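Local coordinates for antigen MTB48, Mycobacterial protein (PDB 4WJ1) that is secreted by the ESX-1 type VII system and is probably involved in DNA conjugation in the recipient strain, here as its PE- and PPE-like N-terminal part, at residues 48-53 / 154-159; 28-33 / 161-166. One frame throughout, in Å; residues are numbered along the deposited sequence.

Contact 1. Residues 48-53 / 154-159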
# COMPACT_ATOMS: atom_id res chain seq x y z
N LYS A 48 -5.25 5.04 -13.53
CA LYS A 48 -4.19 5.58 -12.66
C LYS A 48 -4.37 5.08 -11.24
O LYS A 48 -3.44 4.55 -10.64
CB LYS A 48 -4.18 7.11 -12.69
CG LYS A 48 -3.72 7.67 -14.03
CD LYS A 48 -3.51 9.17 -14.02
CE LYS A 48 -3.03 9.64 -15.39
NZ LYS A 48 -2.73 11.10 -15.42
N LEU A 49 -5.58 5.24 -10.70
CA LEU A 49 -5.85 4.79 -9.35
C LEU A 49 -5.62 3.29 -9.21
O LEU A 49 -5.11 2.84 -8.20
CB LEU A 49 -7.26 5.13 -8.93
CG LEU A 49 -7.50 6.62 -8.72
CD1 LEU A 49 -9.01 6.91 -8.57
CD2 LEU A 49 -6.74 7.11 -7.50
N MSE A 50 -6.01 2.52 -10.22
CA MSE A 50 -5.82 1.08 -10.16
C MSE A 50 -4.32 0.76 -10.16
O MSE A 50 -3.86 -0.17 -9.50
CB MSE A 50 -6.51 0.38 -11.34
CG MSE A 50 -8.03 0.45 -11.33
SE MSE A 50 -8.88 -0.02 -9.62
CE MSE A 50 -9.12 1.82 -8.98
N ALA A 51 -3.55 1.54 -10.91
CA ALA A 51 -2.12 1.29 -11.04
C ALA A 51 -1.43 1.57 -9.70
O ALA A 51 -0.59 0.81 -9.26
CB ALA A 51 -1.52 2.14 -12.14
N SER A 52 -1.83 2.66 -9.05
CA SER A 52 -1.34 2.96 -7.73
C SER A 52 -1.70 1.86 -6.74
O SER A 52 -0.86 1.43 -5.96
CB SER A 52 -1.88 4.31 -7.25
OG SER A 52 -1.29 5.37 -7.99
N ALA A 53 -2.95 1.40 -6.77
CA ALA A 53 -3.39 0.35 -5.87
C ALA A 53 -2.55 -0.91 -6.05
O ALA A 53 -2.14 -1.53 -5.08
CB ALA A 53 -4.88 0.03 -6.08
N LEU A 154 -20.38 4.09 -7.10
CA LEU A 154 -20.40 3.33 -5.86
C LEU A 154 -19.21 2.41 -5.69
O LEU A 154 -18.72 2.23 -4.58
CB LEU A 154 -21.69 2.52 -5.75
CG LEU A 154 -22.95 3.36 -5.71
CD1 LEU A 154 -24.19 2.47 -5.71
CD2 LEU A 154 -22.91 4.26 -4.49
N SER A 155 -18.76 1.80 -6.79
CA SER A 155 -17.61 0.91 -6.74
C SER A 155 -16.37 1.69 -6.31
O SER A 155 -15.70 1.34 -5.34
CB SER A 155 -17.36 0.23 -8.09
OG SER A 155 -16.25 -0.66 -8.01
N MSE A 156 -16.10 2.78 -7.03
CA MSE A 156 -15.00 3.66 -6.72
C MSE A 156 -15.09 4.20 -5.30
O MSE A 156 -14.09 4.28 -4.59
CB MSE A 156 -14.92 4.80 -7.73
CG MSE A 156 -14.33 4.35 -9.06
SE MSE A 156 -12.57 3.49 -8.86
CE MSE A 156 -11.73 4.77 -7.69
N LYS A 157 -16.30 4.54 -4.87
CA LYS A 157 -16.46 5.06 -3.51
C LYS A 157 -16.17 3.99 -2.48
O LYS A 157 -15.61 4.27 -1.43
CB LYS A 157 -17.87 5.64 -3.32
CG LYS A 157 -18.03 7.02 -3.94
CD LYS A 157 -19.48 7.43 -4.09
CE LYS A 157 -19.58 8.86 -4.62
NZ LYS A 157 -20.93 9.15 -5.20
N TYR A 158 -16.51 2.74 -2.78
CA TYR A 158 -16.22 1.68 -1.83
C TYR A 158 -14.70 1.41 -1.77
O TYR A 158 -14.13 1.18 -0.71
CB TYR A 158 -16.96 0.42 -2.20
CG TYR A 158 -16.90 -0.61 -1.12
CD1 TYR A 158 -17.09 -0.25 0.20
CD2 TYR A 158 -16.63 -1.95 -1.42
CE1 TYR A 158 -17.03 -1.19 1.21
CE2 TYR A 158 -16.56 -2.90 -0.42
CZ TYR A 158 -16.77 -2.51 0.90
OH TYR A 158 -16.70 -3.45 1.90
N PHE A 159 -14.08 1.44 -2.95
CA PHE A 159 -12.65 1.33 -3.12
C PHE A 159 -11.98 2.40 -2.28
O PHE A 159 -11.06 2.12 -1.52
CB PHE A 159 -12.33 1.48 -4.62
CG PHE A 159 -10.85 1.72 -4.95
CD1 PHE A 159 -10.33 3.00 -4.99
CD2 PHE A 159 -10.03 0.66 -5.32
CE1 PHE A 159 -9.01 3.23 -5.34
CE2 PHE A 159 -8.71 0.87 -5.67
CZ PHE A 159 -8.19 2.16 -5.67
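Leu49 reaches Met156 through one branch: its CD1 lies 3.6 Å from Met156 CE, two apolar ends meeting obliquely between segments whose axes come no closer than 12.7 Å. The reach across that distance is supplied mainly by the two selenomethionines and Phe159. One residue on, Met50, a selenomethionine like Met156, leaves its helix obliquely, but its chain bends at chi2 (-48°) and again at chi3, which carries the methyl back over a face of the Phe159 ring. There Met50 CE stands 3.7 Å from the ring centroid, a CH-pi contact shifted toward the CZ and CE2 rim, while SE takes an oblique Met-aromatic position farther out. The same methyl that covers this ring face also meets Met156 SE at 3.8 Å, joining the two flexible selenoether chains. Ala53, a turn after Leu49, presents CB to the ring edge, near its plane, 3.9 Å from Phe159 CE2; alanine's single methyl suits a place where the ring comes close to the helix backbone. No hydrogen bond crosses this apolar seam. Helices 40-96 and 154-178 run the same way here, at 31°, with helix 187-230 beside them: its Leu213 and Phe220 touch Leu49, and its Val221 touches Met156.

Contact 2. Residues 28-33 / 161-166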
# COMPACT_ATOMS: atom_id res chain seq x y z
N GLU A 28 -5.90 -9.11 4.93
CA GLU A 28 -6.17 -8.95 3.51
C GLU A 28 -6.52 -7.51 3.16
O GLU A 28 -7.37 -6.91 3.81
CB GLU A 28 -7.30 -9.89 3.08
CG GLU A 28 -6.82 -11.21 2.52
CD GLU A 28 -6.19 -11.06 1.15
OE1 GLU A 28 -6.85 -10.45 0.26
OE2 GLU A 28 -5.05 -11.54 0.95
N GLY A 29 -5.88 -6.98 2.13
CA GLY A 29 -6.08 -5.61 1.70
C GLY A 29 -7.36 -5.33 0.92
O GLY A 29 -8.24 -6.20 0.77
N PRO A 30 -7.48 -4.10 0.42
CA PRO A 30 -8.62 -3.58 -0.34
C PRO A 30 -9.00 -4.46 -1.51
O PRO A 30 -8.14 -5.07 -2.13
CB PRO A 30 -8.12 -2.23 -0.84
CG PRO A 30 -7.20 -1.79 0.26
CD PRO A 30 -6.51 -3.03 0.73
N GLY A 31 -10.30 -4.52 -1.81
CA GLY A 31 -10.74 -5.21 -3.00
C GLY A 31 -10.44 -4.41 -4.24
O GLY A 31 -9.70 -3.44 -4.22
N ASP A 32 -11.04 -4.81 -5.35
CA ASP A 32 -10.85 -4.14 -6.61
C ASP A 32 -12.01 -3.14 -6.80
O ASP A 32 -12.81 -2.93 -5.89
CB ASP A 32 -10.78 -5.19 -7.72
CG ASP A 32 -10.04 -4.72 -8.93
OD1 ASP A 32 -9.74 -3.51 -9.04
OD2 ASP A 32 -9.78 -5.58 -9.80
N ALA A 33 -12.10 -2.53 -7.97
CA ALA A 33 -13.14 -1.55 -8.25
C ALA A 33 -13.40 -1.52 -9.74
O ALA A 33 -12.54 -1.96 -10.51
CB ALA A 33 -12.71 -0.18 -7.77
N ASP A 161 -13.25 4.01 0.32
CA ASP A 161 -13.45 3.67 1.73
C ASP A 161 -12.50 2.57 2.18
O ASP A 161 -11.96 2.62 3.29
CB ASP A 161 -14.90 3.23 1.98
CG ASP A 161 -15.91 4.35 1.79
OD1 ASP A 161 -15.51 5.53 1.70
OD2 ASP A 161 -17.11 4.05 1.74
N GLN A 162 -12.29 1.57 1.33
CA GLN A 162 -11.47 0.43 1.72
C GLN A 162 -10.01 0.82 1.93
O GLN A 162 -9.35 0.33 2.84
CB GLN A 162 -11.55 -0.67 0.67
CG GLN A 162 -12.86 -1.40 0.61
CD GLN A 162 -12.78 -2.57 -0.31
OE1 GLN A 162 -12.58 -3.69 0.13
NE2 GLN A 162 -12.91 -2.33 -1.62
N TRP A 163 -9.51 1.69 1.06
CA TRP A 163 -8.14 2.11 1.15
C TRP A 163 -7.97 3.02 2.34
O TRP A 163 -7.03 2.85 3.13
CB TRP A 163 -7.70 2.79 -0.14
CG TRP A 163 -7.25 1.76 -1.12
CD1 TRP A 163 -7.95 1.28 -2.20
CD2 TRP A 163 -6.01 1.04 -1.10
NE1 TRP A 163 -7.21 0.32 -2.85
CE2 TRP A 163 -6.02 0.16 -2.19
CE3 TRP A 163 -4.89 1.07 -0.26
CZ2 TRP A 163 -4.96 -0.69 -2.47
CZ3 TRP A 163 -3.84 0.24 -0.54
CH2 TRP A 163 -3.87 -0.64 -1.63
N ARG A 164 -8.90 3.95 2.50
CA ARG A 164 -8.84 4.86 3.64
C ARG A 164 -8.76 4.07 4.94
O ARG A 164 -7.99 4.41 5.84
CB ARG A 164 -10.06 5.76 3.66
CG ARG A 164 -10.12 6.71 4.85
CD ARG A 164 -11.52 7.27 5.00
NE ARG A 164 -12.45 6.22 5.37
CZ ARG A 164 -13.72 6.16 4.99
NH1 ARG A 164 -14.23 7.12 4.22
NH2 ARG A 164 -14.48 5.14 5.38
N ASP A 165 -9.53 3.00 5.03
CA ASP A 165 -9.63 2.28 6.29
C ASP A 165 -8.52 1.30 6.49
O ASP A 165 -8.35 0.77 7.59
CB ASP A 165 -10.95 1.56 6.36
CG ASP A 165 -12.10 2.50 6.48
OD1 ASP A 165 -11.94 3.64 6.97
OD2 ASP A 165 -13.18 2.10 6.10
N TYR A 166 -7.75 1.07 5.44
CA TYR A 166 -6.63 0.16 5.52
C TYR A 166 -5.43 0.86 6.16
O TYR A 166 -4.51 0.21 6.65
CB TYR A 166 -6.26 -0.36 4.15
CG TYR A 166 -5.48 -1.65 4.18
CD1 TYR A 166 -5.96 -2.75 4.87
CD2 TYR A 166 -4.27 -1.78 3.50
CE1 TYR A 166 -5.26 -3.94 4.90
CE2 TYR A 166 -3.57 -2.97 3.52
CZ TYR A 166 -4.07 -4.04 4.21
OH TYR A 166 -3.40 -5.23 4.23
O HOH W 1 -7.50 -2.16 -4.49
O HOH W 2 -14.31 -4.57 -3.32
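Pro30 crosses Trp163 at about a right angle, its CG over the middle of the indole, near the CD2-CE2 bond shared by its two rings and 3.4 Å from the six-membered centroid. The compact, rigid pyrrolidine suits a flat aromatic face, and its CB extends the contact to Trp163 NE1. A second ring takes the other end of the proline: CD lies over a face of Tyr166, 3.9 Å from its centroid, and Gly29 CA meets that same face nearer the hydroxyl end. Glycine suits the position because a CB would run into Pro30 CD. The tyrosine hydroxyl is hydrogen-bonded to Pro27 O. Gln162 runs alongside the loop, extended beyond CG (chi2 -172°), and its OE1 accepts from Gly31 N at 3.1 Å. The N-H points almost straight at the oxygen (165°) but comes from above the carbonyl plane. Two waters add bridges: one donates to Gly31 O and accepts from Trp163 NE1 at 3.0 Å, the other joins Gln162 NE2 to Asp32 O, weakly at the latter end. The loop between helices 12-22 and 40-96 thus lies along helix 154-178, while Trp163 also touches Ala53, Leu56 and Phe60 of helix 40-96 and Leu213 of helix 187-230.

Both contacts join the PE-like part of the chain to helix 154-178 of the PPE-like part, in neighbouring turns, their centres about 9 Å apart. Contact 1 is buried, helix against helix, and purely apolar; contact 2 sets an irregular loop against the helix, is only partly buried, and mixes proline-aromatic packing with a direct hydrogen bond and water bridges that serve the loop's backbone polar groups. They meet directly: Ala33 CB packs on Phe159 CB at 3.6 Å, and Ala53 CB touches Trp163 CZ2 at 3.7 Å. The Phe159 and Trp163 rings also meet, their planes inclined at about 60°, so the two interfaces share a ring-to-ring contact.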